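Local coordinates for protein benzoylformate decarboxylase (PDB 4Q9D) that belongs to the thiamine pyrophosphate-dependent enzyme family, with three parallel-sheet domains per chain, four chains in the assembly and a bound magnesium ion, at residues S84-A87 with A88-N92; V148-Q151 with P152-P156; L417-A421 with R422-R426; S436-Y439 with S440-A443. All coordinates share one frame; numbering follows the deposited sequence.

Contact 1: S84-A87 with A88-N92; sequences SLVA and AYRAN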
ATOM      1  N   SER B  84     -16.112  -5.888   9.430  1.00 20.25           N
ATOM      2  CA  SER B  84     -15.900  -6.846  10.524  1.00 18.38           C
ATOM      3  C   SER B  84     -14.406  -7.114  10.716  1.00 18.92           C
ATOM      4  O   SER B  84     -13.945  -7.366  11.827  1.00 20.28           O
ATOM      5  CB  SER B  84     -16.624  -8.169  10.224  1.00 18.87           C
ATOM      6  OG  SER B  84     -18.011  -7.974  10.136  1.00 19.24           O
ATOM      7  N   LEU B  85     -13.632  -7.041   9.630  1.00 16.90           N
ATOM      8  CA  LEU B  85     -12.188  -7.221   9.747  1.00 12.96           C
ATOM      9  C   LEU B  85     -11.559  -6.167  10.722  1.00 18.70           C
ATOM     10  O   LEU B  85     -10.756  -6.500  11.586  1.00 17.71           O
ATOM     11  CB  LEU B  85     -11.521  -7.186   8.344  1.00 17.87           C
ATOM     12  CG  LEU B  85      -9.996  -7.291   8.398  1.00 20.15           C
ATOM     13  CD1 LEU B  85      -9.540  -8.628   9.042  1.00 15.83           C
ATOM     14  CD2 LEU B  85      -9.380  -7.092   6.978  1.00 16.51           C
ATOM     15  N   VAL B  86     -11.938  -4.903  10.583  1.00 20.06           N
ATOM     16  CA  VAL B  86     -11.450  -3.852  11.486  1.00 19.38           C
ATOM     17  C   VAL B  86     -11.740  -4.233  12.942  1.00 21.50           C
ATOM     18  O   VAL B  86     -10.862  -4.186  13.792  1.00 18.84           O
ATOM     19  CB  VAL B  86     -12.141  -2.498  11.177  1.00 21.01           C
ATOM     20  CG1 VAL B  86     -11.661  -1.358  12.165  1.00 17.84           C
ATOM     21  CG2 VAL B  86     -11.875  -2.102   9.745  1.00 18.15           C
ATOM     22  N   ALA B  87     -12.973  -4.664  13.208  1.00 18.57           N
ATOM     23  CA  ALA B  87     -13.352  -5.105  14.557  1.00 22.38           C
ATOM     24  C   ALA B  87     -12.474  -6.252  15.084  1.00 23.00           C
ATOM     25  O   ALA B  87     -12.034  -6.225  16.226  1.00 21.99           O
ATOM     26  CB  ALA B  87     -14.845  -5.499  14.598  1.00 16.17           C
ATOM     27  N   ALA B  88     -12.236  -7.267  14.252  1.00 22.26           N
ATOM     28  CA  ALA B  88     -11.401  -8.400  14.642  1.00 20.49           C
ATOM     29  C   ALA B  88      -9.964  -7.937  14.896  1.00 19.93           C
ATOM     30  O   ALA B  88      -9.287  -8.397  15.815  1.00 19.16           O
ATOM     31  CB  ALA B  88     -11.433  -9.501  13.533  1.00 16.98           C
ATOM     32  N   TYR B  89      -9.488  -7.046  14.038  1.00 18.71           N
ATOM     33  CA  TYR B  89      -8.143  -6.545  14.180  1.00 19.03           C
ATOM     34  C   TYR B  89      -8.015  -5.741  15.505  1.00 25.11           C
ATOM     35  O   TYR B  89      -7.060  -5.933  16.274  1.00 17.83           O
ATOM     36  CB  TYR B  89      -7.789  -5.658  12.982  1.00 18.14           C
ATOM     37  CG  TYR B  89      -6.357  -5.153  13.062  1.00 21.11           C
ATOM     38  CD1 TYR B  89      -5.338  -5.820  12.409  1.00 16.63           C
ATOM     39  CD2 TYR B  89      -6.031  -3.999  13.788  1.00 17.38           C
ATOM     40  CE1 TYR B  89      -4.025  -5.367  12.453  1.00 21.27           C
ATOM     41  CE2 TYR B  89      -4.716  -3.540  13.854  1.00 22.11           C
ATOM     42  CZ  TYR B  89      -3.719  -4.225  13.192  1.00 23.86           C
ATOM     43  OH  TYR B  89      -2.411  -3.785  13.243  1.00 26.85           O
ATOM     44  N   ARG B  90      -8.983  -4.861  15.782  1.00 19.26           N
ATOM     45  CA  ARG B  90      -8.962  -4.092  17.054  1.00 21.54           C
ATOM     46  C   ARG B  90      -9.102  -4.991  18.299  1.00 26.54           C
ATOM     47  O   ARG B  90      -8.558  -4.679  19.351  1.00 24.92           O
ATOM     48  CB  ARG B  90     -10.063  -3.030  17.068  1.00 22.75           C
ATOM     49  CG  ARG B  90      -9.912  -1.908  16.020  1.00 24.22           C
ATOM     50  CD  ARG B  90      -8.675  -1.092  16.227  1.00 24.43           C
ATOM     51  NE  ARG B  90      -8.790   0.250  15.627  1.00 23.94           N
ATOM     52  CZ  ARG B  90      -7.803   1.150  15.630  1.00 30.98           C
ATOM     53  NH1 ARG B  90      -6.618   0.862  16.171  1.00 25.34           N
ATOM     54  NH2 ARG B  90      -7.982   2.333  15.066  1.00 26.16           N
ATOM     55  N   ALA B  91      -9.818  -6.110  18.179  1.00 22.62           N
ATOM     56  CA  ALA B  91      -9.949  -7.083  19.285  1.00 21.27           C
ATOM     57  C   ALA B  91      -8.757  -8.029  19.457  1.00 25.07           C
ATOM     58  O   ALA B  91      -8.766  -8.902  20.352  1.00 21.41           O
ATOM     59  CB  ALA B  91     -11.248  -7.925  19.123  1.00 17.79           C
ATOM     60  N   ASN B  92      -7.747  -7.902  18.601  1.00 22.87           N
ATOM     61  CA  ASN B  92      -6.648  -8.887  18.599  1.00 18.08           C
ATOM     62  C   ASN B  92      -7.124 -10.350  18.472  1.00 22.52           C
ATOM     63  O   ASN B  92      -6.671 -11.252  19.178  1.00 20.22           O
ATOM     64  CB  ASN B  92      -5.757  -8.704  19.832  1.00 20.78           C
ATOM     65  CG  ASN B  92      -5.180  -7.288  19.931  1.00 23.89           C
ATOM     66  OD1 ASN B  92      -5.443  -6.565  20.884  1.00 41.83           O
ATOM     67  ND2 ASN B  92      -4.420  -6.895  18.941  1.00 25.23           N
TER

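Contact 2: V148-Q151 with P152-P156; sequences VAMQ and PPMGP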
ATOM      1  N   VAL B 148       1.590 -16.341  12.381  1.00 24.26           N
ATOM      2  CA  VAL B 148       1.500 -14.881  12.504  1.00 21.63           C
ATOM      3  C   VAL B 148       0.291 -14.481  13.371  1.00 21.19           C
ATOM      4  O   VAL B 148       0.423 -13.666  14.262  1.00 26.29           O
ATOM      5  CB  VAL B 148       1.401 -14.162  11.161  1.00 22.07           C
ATOM      6  CG1 VAL B 148       1.137 -12.618  11.388  1.00 16.80           C
ATOM      7  CG2 VAL B 148       2.676 -14.409  10.299  1.00 14.61           C
ATOM      8  N   ALA B 149      -0.865 -15.079  13.093  1.00 18.87           N
ATOM      9  CA  ALA B 149      -2.084 -14.824  13.831  1.00 23.21           C
ATOM     10  C   ALA B 149      -1.918 -15.070  15.333  1.00 25.63           C
ATOM     11  O   ALA B 149      -2.489 -14.345  16.139  1.00 23.69           O
ATOM     12  CB  ALA B 149      -3.250 -15.711  13.287  1.00 19.99           C
ATOM     13  N   MET B 150      -1.159 -16.105  15.693  1.00 25.57           N
ATOM     14  CA  MET B 150      -1.140 -16.620  17.062  1.00 20.60           C
ATOM     15  C   MET B 150      -0.039 -16.028  17.913  1.00 23.82           C
ATOM     16  O   MET B 150      -0.143 -16.054  19.134  1.00 23.17           O
ATOM     17  CB  MET B 150      -1.040 -18.148  17.075  1.00 24.58           C
ATOM     18  CG  MET B 150      -2.317 -18.846  16.593  1.00 23.68           C
ATOM     19  SD  MET B 150      -3.686 -18.589  17.774  1.00 25.90           S
ATOM     20  CE  MET B 150      -3.197 -19.718  19.099  1.00 24.66           C
ATOM     21  N   GLN B 151       1.001 -15.477  17.284  1.00 23.63           N
ATOM     22  CA  GLN B 151       2.060 -14.829  18.051  1.00 20.19           C
ATOM     23  C   GLN B 151       1.572 -13.466  18.521  1.00 23.65           C
ATOM     24  O   GLN B 151       0.770 -12.822  17.846  1.00 21.44           O
ATOM     25  CB  GLN B 151       3.360 -14.728  17.264  1.00 18.07           C
ATOM     26  CG  GLN B 151       3.943 -16.110  16.905  1.00 21.60           C
ATOM     27  CD  GLN B 151       5.247 -15.995  16.131  1.00 24.20           C
ATOM     28  OE1 GLN B 151       6.262 -16.585  16.515  1.00 23.53           O
ATOM     29  NE2 GLN B 151       5.231 -15.223  15.035  1.00 21.62           N
ATOM     30  N   PRO B 152       2.034 -13.035  19.702  1.00 24.66           N
ATOM     31  CA  PRO B 152       1.449 -11.827  20.319  1.00 25.12           C
ATOM     32  C   PRO B 152       1.970 -10.532  19.677  1.00 23.23           C
ATOM     33  O   PRO B 152       3.099 -10.504  19.226  1.00 24.71           O
ATOM     34  CB  PRO B 152       1.916 -11.914  21.781  1.00 25.46           C
ATOM     35  CG  PRO B 152       3.189 -12.732  21.735  1.00 20.43           C
ATOM     36  CD  PRO B 152       2.931 -13.764  20.616  1.00 22.05           C
ATOM     37  N   PRO B 153       1.126  -9.490  19.581  1.00 23.71           N
ATOM     38  CA  PRO B 153      -0.303  -9.572  19.901  1.00 20.76           C
ATOM     39  C   PRO B 153      -1.061 -10.244  18.769  1.00 20.72           C
ATOM     40  O   PRO B 153      -0.754 -10.013  17.589  1.00 19.45           O
ATOM     41  CB  PRO B 153      -0.715  -8.096  20.003  1.00 23.35           C
ATOM     42  CG  PRO B 153       0.176  -7.415  19.011  1.00 19.91           C
ATOM     43  CD  PRO B 153       1.508  -8.155  19.068  1.00 20.17           C
ATOM     44  N   MET B 154      -2.045 -11.067  19.116  1.00 17.85           N
ATOM     45  CA  MET B 154      -2.781 -11.826  18.125  1.00 20.30           C
ATOM     46  C   MET B 154      -3.560 -10.908  17.206  1.00 24.01           C
ATOM     47  O   MET B 154      -3.819  -9.769  17.546  1.00 22.86           O
ATOM     48  CB  MET B 154      -3.745 -12.805  18.808  1.00 22.07           C
ATOM     49  CG  MET B 154      -3.034 -13.893  19.599  1.00 18.31           C
ATOM     50  SD  MET B 154      -4.170 -15.098  20.263  1.00 25.18           S
ATOM     51  CE  MET B 154      -3.035 -16.252  21.023  1.00 30.56           C
ATOM     52  N   GLY B 155      -3.943 -11.417  16.040  1.00 21.72           N
ATOM     53  CA  GLY B 155      -4.707 -10.629  15.107  1.00 23.44           C
ATOM     54  C   GLY B 155      -4.999 -11.381  13.822  1.00 24.91           C
ATOM     55  O   GLY B 155      -4.509 -12.493  13.607  1.00 24.19           O
ATOM     56  N   PRO B 156      -5.825 -10.782  12.963  1.00 23.02           N
ATOM     57  CA  PRO B 156      -6.240 -11.507  11.755  1.00 18.56           C
ATOM     58  C   PRO B 156      -5.178 -11.435  10.660  1.00 20.23           C
ATOM     59  O   PRO B 156      -4.393 -10.474  10.581  1.00 19.46           O
ATOM     60  CB  PRO B 156      -7.509 -10.767  11.321  1.00 15.85           C
ATOM     61  CG  PRO B 156      -7.271  -9.325  11.820  1.00 17.13           C
ATOM     62  CD  PRO B 156      -6.545  -9.502  13.140  1.00 17.00           C
TER

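Contact 3: L417-A421 with R422-R426; sequences LGDRA and RGVDR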
ATOM      1  N   LEU B 417     -21.908 -20.886  19.073  1.00 20.79           N
ATOM      2  CA  LEU B 417     -21.270 -22.015  18.379  1.00 20.62           C
ATOM      3  C   LEU B 417     -20.007 -22.403  19.117  1.00 25.16           C
ATOM      4  O   LEU B 417     -19.710 -23.581  19.267  1.00 28.37           O
ATOM      5  CB  LEU B 417     -20.927 -21.661  16.929  1.00 19.09           C
ATOM      6  CG  LEU B 417     -22.126 -21.623  15.994  1.00 23.92           C
ATOM      7  CD1 LEU B 417     -21.792 -20.883  14.682  1.00 21.25           C
ATOM      8  CD2 LEU B 417     -22.607 -23.047  15.722  1.00 21.81           C
ATOM      9  N   GLY B 418     -19.268 -21.400  19.583  1.00 24.21           N
ATOM     10  CA  GLY B 418     -18.057 -21.650  20.346  1.00 22.59           C
ATOM     11  C   GLY B 418     -18.339 -22.381  21.643  1.00 29.70           C
ATOM     12  O   GLY B 418     -17.654 -23.348  21.958  1.00 26.54           O
ATOM     13  N   ASP B 419     -19.328 -21.908  22.408  1.00 25.77           N
ATOM     14  CA  ASP B 419     -19.711 -22.564  23.666  1.00 28.25           C
ATOM     15  C   ASP B 419     -20.042 -24.038  23.404  1.00 27.14           C
ATOM     16  O   ASP B 419     -19.605 -24.914  24.135  1.00 29.65           O
ATOM     17  CB  ASP B 419     -20.936 -21.888  24.301  1.00 24.89           C
ATOM     18  CG  ASP B 419     -20.632 -20.514  24.838  1.00 27.91           C
ATOM     19  OD1 ASP B 419     -19.433 -20.203  25.013  1.00 28.40           O
ATOM     20  OD2 ASP B 419     -21.592 -19.745  25.099  1.00 28.42           O
ATOM     21  N   ARG B 420     -20.802 -24.301  22.344  1.00 23.03           N
ATOM     22  CA  ARG B 420     -21.184 -25.670  22.027  1.00 31.16           C
ATOM     23  C   ARG B 420     -19.959 -26.523  21.656  1.00 34.86           C
ATOM     24  O   ARG B 420     -19.831 -27.639  22.139  1.00 31.28           O
ATOM     25  CB  ARG B 420     -22.258 -25.710  20.934  1.00 26.93           C
ATOM     26  CG  ARG B 420     -22.484 -27.092  20.346  1.00 30.54           C
ATOM     27  CD  ARG B 420     -23.535 -27.055  19.249  1.00 29.99           C
ATOM     28  NE  ARG B 420     -24.836 -26.525  19.697  1.00 28.57           N
ATOM     29  CZ  ARG B 420     -25.835 -26.244  18.857  1.00 32.01           C
ATOM     30  NH1 ARG B 420     -25.658 -26.409  17.549  1.00 24.70           N
ATOM     31  NH2 ARG B 420     -27.001 -25.777  19.298  1.00 24.85           N
ATOM     32  N   ALA B 421     -19.043 -25.986  20.844  1.00 27.62           N
ATOM     33  CA  ALA B 421     -17.806 -26.708  20.525  1.00 32.18           C
ATOM     34  C   ALA B 421     -16.924 -26.991  21.752  1.00 30.61           C
ATOM     35  O   ALA B 421     -16.302 -28.044  21.820  1.00 32.24           O
ATOM     36  CB  ALA B 421     -16.993 -25.972  19.454  1.00 26.04           C
ATOM     37  N   ARG B 422     -16.858 -26.072  22.714  1.00 30.92           N
ATOM     38  CA  ARG B 422     -15.941 -26.264  23.848  1.00 29.63           C
ATOM     39  C   ARG B 422     -16.634 -26.894  25.065  1.00 34.18           C
ATOM     40  O   ARG B 422     -16.049 -26.969  26.144  1.00 32.03           O
ATOM     41  CB  ARG B 422     -15.284 -24.941  24.263  1.00 29.27           C
ATOM     42  CG  ARG B 422     -16.254 -23.932  24.846  1.00 29.64           C
ATOM     43  CD  ARG B 422     -15.797 -22.474  24.674  1.00 31.10           C
ATOM     44  NE  ARG B 422     -16.692 -21.556  25.394  1.00 32.80           N
ATOM     45  CZ  ARG B 422     -16.444 -21.104  26.616  1.00 32.45           C
ATOM     46  NH1 ARG B 422     -15.313 -21.472  27.226  1.00 32.59           N
ATOM     47  NH2 ARG B 422     -17.307 -20.285  27.221  1.00 33.42           N
ATOM     48  N   GLY B 423     -17.886 -27.309  24.891  1.00 28.45           N
ATOM     49  CA  GLY B 423     -18.611 -28.023  25.931  1.00 32.58           C
ATOM     50  C   GLY B 423     -19.132 -27.156  27.065  1.00 32.64           C
ATOM     51  O   GLY B 423     -19.335 -27.640  28.164  1.00 32.18           O
ATOM     52  N   VAL B 424     -19.360 -25.875  26.804  1.00 33.28           N
ATOM     53  CA  VAL B 424     -19.955 -24.990  27.807  1.00 32.91           C
ATOM     54  C   VAL B 424     -21.429 -24.758  27.531  1.00 32.87           C
ATOM     55  O   VAL B 424     -21.819 -24.322  26.449  1.00 34.65           O
ATOM     56  CB  VAL B 424     -19.199 -23.664  27.905  1.00 30.79           C
ATOM     57  CG1 VAL B 424     -20.010 -22.627  28.685  1.00 33.09           C
ATOM     58  CG2 VAL B 424     -17.860 -23.915  28.564  1.00 31.18           C
ATOM     59  N   ASP B 425     -22.246 -25.062  28.527  1.00 31.95           N
ATOM     60  CA  ASP B 425     -23.699 -24.992  28.410  1.00 31.97           C
ATOM     61  C   ASP B 425     -24.177 -23.689  29.047  1.00 34.76           C
ATOM     62  O   ASP B 425     -24.245 -23.581  30.257  1.00 36.01           O
ATOM     63  CB  ASP B 425     -24.319 -26.211  29.119  1.00 34.47           C
ATOM     64  CG  ASP B 425     -25.849 -26.148  29.231  1.00 43.30           C
ATOM     65  OD1 ASP B 425     -26.520 -25.496  28.409  1.00 50.04           O
ATOM     66  OD2 ASP B 425     -26.391 -26.789  30.155  1.00 60.60           O
ATOM     67  N   ARG B 426     -24.493 -22.685  28.234  1.00 30.72           N
ATOM     68  CA  ARG B 426     -24.969 -21.424  28.786  1.00 28.35           C
ATOM     69  C   ARG B 426     -25.734 -20.727  27.705  1.00 30.02           C
ATOM     70  O   ARG B 426     -25.715 -21.146  26.525  1.00 24.06           O
ATOM     71  CB  ARG B 426     -23.810 -20.549  29.277  1.00 31.76           C
ATOM     72  CG  ARG B 426     -23.001 -19.918  28.155  1.00 31.90           C
ATOM     73  CD  ARG B 426     -21.892 -19.007  28.671  1.00 24.92           C
ATOM     74  NE  ARG B 426     -20.994 -18.687  27.574  1.00 27.03           N
ATOM     75  CZ  ARG B 426     -19.913 -17.926  27.678  1.00 33.50           C
ATOM     76  NH1 ARG B 426     -19.562 -17.398  28.842  1.00 24.82           N
ATOM     77  NH2 ARG B 426     -19.178 -17.691  26.604  1.00 27.19           N
TER
HETATM   78  O   HOH W   1     -24.115 -20.506  24.448  1.00 24.30           O

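Contact 4: S436-Y439 with S440-A443; sequences SFQY and SIQA. With FMT (formic acid), chain H.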
ATOM      1  N   SER B 436     -28.730  -0.992  15.041  1.00 21.00           N
ATOM      2  CA  SER B 436     -27.652  -1.965  15.079  1.00 22.16           C
ATOM      3  C   SER B 436     -28.097  -3.332  14.621  1.00 21.76           C
ATOM      4  O   SER B 436     -27.363  -4.019  13.911  1.00 25.68           O
ATOM      5  CB  SER B 436     -27.078  -2.080  16.501  1.00 22.01           C
ATOM      6  OG  SER B 436     -26.468  -0.840  16.868  1.00 29.92           O
ATOM      7  N   PHE B 437     -29.301  -3.729  15.027  1.00 22.19           N
ATOM      8  CA  PHE B 437     -29.841  -5.032  14.651  1.00 17.97           C
ATOM      9  C   PHE B 437     -29.933  -5.227  13.130  1.00 21.95           C
ATOM     10  O   PHE B 437     -29.784  -6.345  12.654  1.00 21.45           O
ATOM     11  CB  PHE B 437     -31.226  -5.254  15.267  1.00 20.54           C
ATOM     12  CG  PHE B 437     -31.641  -6.700  15.316  1.00 22.05           C
ATOM     13  CD1 PHE B 437     -30.972  -7.605  16.147  1.00 17.47           C
ATOM     14  CD2 PHE B 437     -32.714  -7.155  14.558  1.00 22.34           C
ATOM     15  CE1 PHE B 437     -31.359  -8.954  16.198  1.00 19.58           C
ATOM     16  CE2 PHE B 437     -33.096  -8.496  14.595  1.00 18.94           C
ATOM     17  CZ  PHE B 437     -32.410  -9.397  15.403  1.00 20.53           C
ATOM     18  N   GLN B 438     -30.173  -4.157  12.375  1.00 21.78           N
ATOM     19  CA  GLN B 438     -30.345  -4.276  10.908  1.00 25.99           C
ATOM     20  C   GLN B 438     -29.081  -4.581  10.112  1.00 23.30           C
ATOM     21  O   GLN B 438     -29.169  -5.211   9.049  1.00 27.00           O
ATOM     22  CB  GLN B 438     -30.944  -2.997  10.314  1.00 24.30           C
ATOM     23  CG  GLN B 438     -32.155  -2.496  11.060  1.00 20.78           C
ATOM     24  CD  GLN B 438     -33.231  -3.543  11.190  1.00 23.59           C
ATOM     25  OE1 GLN B 438     -33.646  -4.153  10.196  1.00 24.88           O
ATOM     26  NE2 GLN B 438     -33.708  -3.757  12.423  1.00 25.12           N
ATOM     27  N   TYR B 439     -27.924  -4.104  10.581  1.00 21.98           N
ATOM     28  CA  TYR B 439     -26.670  -4.216   9.807  1.00 24.11           C
ATOM     29  C   TYR B 439     -26.348  -5.631   9.383  1.00 24.18           C
ATOM     30  O   TYR B 439     -25.972  -5.867   8.236  1.00 22.83           O
ATOM     31  CB  TYR B 439     -25.438  -3.634  10.553  1.00 20.69           C
ATOM     32  CG  TYR B 439     -25.412  -2.121  10.621  1.00 27.91           C
ATOM     33  CD1 TYR B 439     -24.542  -1.373   9.838  1.00 24.90           C
ATOM     34  CD2 TYR B 439     -26.234  -1.447  11.515  1.00 29.13           C
ATOM     35  CE1 TYR B 439     -24.527   0.037   9.931  1.00 28.74           C
ATOM     36  CE2 TYR B 439     -26.230  -0.072  11.612  1.00 30.31           C
ATOM     37  CZ  TYR B 439     -25.396   0.663  10.815  1.00 32.57           C
ATOM     38  OH  TYR B 439     -25.429   2.033  10.963  1.00 41.25           O
ATOM     39  N   SER B 440     -26.468  -6.558  10.329  1.00 22.50           N
ATOM     40  CA  SER B 440     -26.091  -7.942  10.100  1.00 22.34           C
ATOM     41  C   SER B 440     -27.232  -8.831  10.549  1.00 19.83           C
ATOM     42  O   SER B 440     -27.020  -9.914  11.089  1.00 22.64           O
ATOM     43  CB  SER B 440     -24.809  -8.300  10.880  1.00 23.30           C
ATOM     44  OG  SER B 440     -23.723  -7.458  10.500  1.00 26.94           O
ATOM     45  N   ILE B 441     -28.445  -8.360  10.298  1.00 21.90           N
ATOM     46  CA  ILE B 441     -29.654  -9.067  10.661  1.00 21.05           C
ATOM     47  C   ILE B 441     -29.701 -10.500  10.111  1.00 26.12           C
ATOM     48  O   ILE B 441     -30.188 -11.406  10.794  1.00 21.77           O
ATOM     49  CB  ILE B 441     -30.931  -8.237  10.265  1.00 22.49           C
ATOM     50  CG1 ILE B 441     -32.183  -8.735  11.019  1.00 23.94           C
ATOM     51  CG2 ILE B 441     -31.125  -8.160   8.747  1.00 21.07           C
ATOM     52  CD1 ILE B 441     -33.355  -7.685  10.943  1.00 27.46           C
ATOM     53  N   GLN B 442     -29.143 -10.731   8.924  1.00 23.31           N
ATOM     54  CA  GLN B 442     -29.183 -12.082   8.326  1.00 21.30           C
ATOM     55  C   GLN B 442     -28.441 -13.111   9.166  1.00 21.24           C
ATOM     56  O   GLN B 442     -28.629 -14.320   8.973  1.00 21.12           O
ATOM     57  CB  GLN B 442     -28.614 -12.101   6.880  1.00 22.55           C
ATOM     58  CG  GLN B 442     -29.085 -10.918   5.991  1.00 21.80           C
ATOM     59  CD  GLN B 442     -28.095  -9.760   6.034  1.00 23.30           C
ATOM     60  OE1 GLN B 442     -27.580  -9.422   7.106  1.00 26.96           O
ATOM     61  NE2 GLN B 442     -27.777  -9.184   4.859  1.00 22.49           N
ATOM     62  N   ALA B 443     -27.562 -12.661  10.063  1.00 22.93           N
ATOM     63  CA  ALA B 443     -26.845 -13.633  10.901  1.00 22.49           C
ATOM     64  C   ALA B 443     -27.824 -14.468  11.743  1.00 22.12           C
ATOM     65  O   ALA B 443     -27.483 -15.559  12.141  1.00 22.88           O
ATOM     66  CB  ALA B 443     -25.819 -12.954  11.810  1.00 19.54           C
TER
HETATM   67  C   FMT H 603     -29.285   1.631  17.837  1.00 31.96           C
HETATM   68  O1  FMT H 603     -28.516   0.801  17.365  1.00 36.69           O
HETATM   69  O2  FMT H 603     -30.365   1.897  17.323  1.00 34.28           O
HETATM   70  O   HOH W   2     -26.906  -6.504  13.221  1.00 23.81           O
HETATM   71  O   HOH W   3     -25.928  -6.990   5.182  0.50 30.10           O

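Contact 1: S84-A87 with A88-N92
Arg90 N donates to Val86 O at 2.8 Å in the last turns of helix 82-90, an alpha-helix of the N-terminal thiamine pyrophosphate family domain that ends in a Schellman motif. Three more i to i+4 backbone bonds run in the same direction: Ala88 N to Ser84 O, Tyr89 N to Leu85 O at 2.8 Å, and Ala91 N to Ala87 O. The last of these is the least straight, with 147° at the hydrogen, as the helix begins to unwind. Asn92, with positive phi (53°), then leaves the helix, and its N turns back to Tyr89 O at 3.1 Å.

Apolar contacts follow the same spacing. Arg90 CG lies 4.3 Å from Val86 CG1; the chain bends at chi2 just beyond CG, and its guanidinium forms a salt bridge with Asp110 of the second subunit, although Arg304 of the same chain also lies near it. The Tyr89 ring, carried away from the preceding turn with CG opposite the backbone N (chi1 -178°), meets Trp125 with the planes almost perpendicular. Ser84 OG bonds to Ala51 O, tying the helix to helix 50-64. At the root of the tyrosine ring, Tyr89 CB rests 3.4 Å from Leu85 O.

Contact 2: V148-Q151 with P152-P156
Met150 and Met154 bring their methyl ends together, CE to CE at 4.0 Å, where the chain leaves helix 138-150 and turns through a proline-rich loop towards strand 157-162 of a parallel sheet. The two side chains cross at a slant. Met150 is folded at chi2 and chi3 (-68° and -75°), which curls its sulfur and methyl round, whereas Met154 is stretched beyond CG and reaches back alongside the helix end. On the way its CG passes 3.6 Å from Met150 O, and its CE comes within 3.5 Å of the same oxygen. Pro94 packs against both methionines.

Gln151 turns away from this pair: its chain, extended beyond CG, carries an amide hydrogen-bonded to Ser305 and Pro302 of the third subunit, so the helix end also serves a subunit interface. The peptide bond between Pro152 and Pro153 is cis, part of the sharp turn that returns the chain to Ala149. There Gly155 N donates to Ala149 O at 3.3 Å, in the carbonyl plane and on a lone pair. Met154 CA makes a CH...O contact with this oxygen at 3.2 Å, and a reciprocal one joins Ala149 CA to Gly155 O at 3.4 Å.

Contact 3: L417-A421 with R422-R426
Asp419 is gripped by two arginines from the turn that follows its helix, forming a salt-bridge network. Arg426 takes it side-on with one nitrogen to each oxygen: NE reaches Asp419 OD2 at 2.8 Å in a straight bond from above the carboxylate plane, and NH2 reaches OD1 at 3.0 Å on its syn lone pair. Arg422 instead spends both nitrogens on one atom, with NE on the anti lone pair of Asp419 OD1 and NH2 approaching that oxygen from above the plane, each at 3.1 Å. Three N-H groups therefore converge on OD1, consistent with a carboxylate held in its charged form. Water 1 donates to Asp419 OD2 and to Arg426 O, joining the acid to the far end of the turn.

Both arginine chains are extended from CG to NE, which carries each guanidinium out to the carboxylate, their planes 48° (Arg422) and 63° (Arg426) from it. Arg422 runs alongside Asp419, while Arg426 meets it nearly at a right angle. Val424 CG2 sits over the centre of the Arg422 guanidinium, 3.7 Å above its plane. The backbone closes in a Schellman motif: Val424 N donates to Asp419 O at 2.8 Å, and Gly423, with phi 77°, gives a weak bond from its N to Arg420 O.

This turn joins helix 408-421 to strand 428-433 of the C-terminal domain's parallel sheet. Leu417 and Ala421 pack on Phe60 of helix 50-64, and Arg426 NH1 bonds to Ala395 O just before strand 397-399.

Contact 4: S436-Y439 with S440-A443
Ile441 N reaches back to Gln438 O in a weak bond of 3.5 Å as the short, loosely bonded helix 434-439 gives way to a type I beta turn, Ser440 to Ala443. Ser440 leaves helical geometry, and water 2 fills in for the missing helical bond: it accepts from Ser440 N at 2.9 Å and donates to Ser436 O at 2.6 Å, and weakly to Phe437 O.

Ile441 carries the side-chain contact. Its CG1 lies opposite the backbone N (chi1 -162°), which sends the branch back to the helix, 3.7 Å from Phe437 CE2; the two side chains cross nearly at a right angle. Gln438 runs alongside Ile441, its OE1 3.6 Å from Ile441 CD1. This oxygen is buried without a polar partner in the model, while NE2 bonds to Asp434 O. Water 3 links Tyr439 O to Gln442 NE2, which also donates to Gln438 O of the second subunit. The reciprocal bond makes the turn part of the subunit interface, where Tyr439 OH bonds to Asn26 of that subunit.

At the helix start, Ser436 N and OG both donate to O1 of a bound formic acid, the latter at 2.7 Å. Asp434, two residues earlier, is a magnesium ligand with Asn461 and Glu463, placing this helix at the metal site characteristic of the thiamine pyrophosphate enzyme fold.

How the contacts relate
Along the chain the contacts come in numerical order, without overlap. Contacts 1 and 2, with centres 12 Å apart, touch directly: Asn92 ND2 probably bonds to Met154 O, and Pro156 packs on Leu85 and Tyr89. Helix 82-90 and the loop leading into strand 157-162 thus belong to one N-terminal unit. Contacts 3 and 4 lie in the C-terminal thiamine pyrophosphate binding domain, centres 23 Å apart, at the end of helix 408-421 and just after strand 428-433. Helix 50-64 packs against contacts 1, 3 and 4, bridging the two domains. Contacts 1 and 4 both meet the second subunit, whereas contact 2 meets the third, so helix ends serve different interfaces of the four-chain assembly.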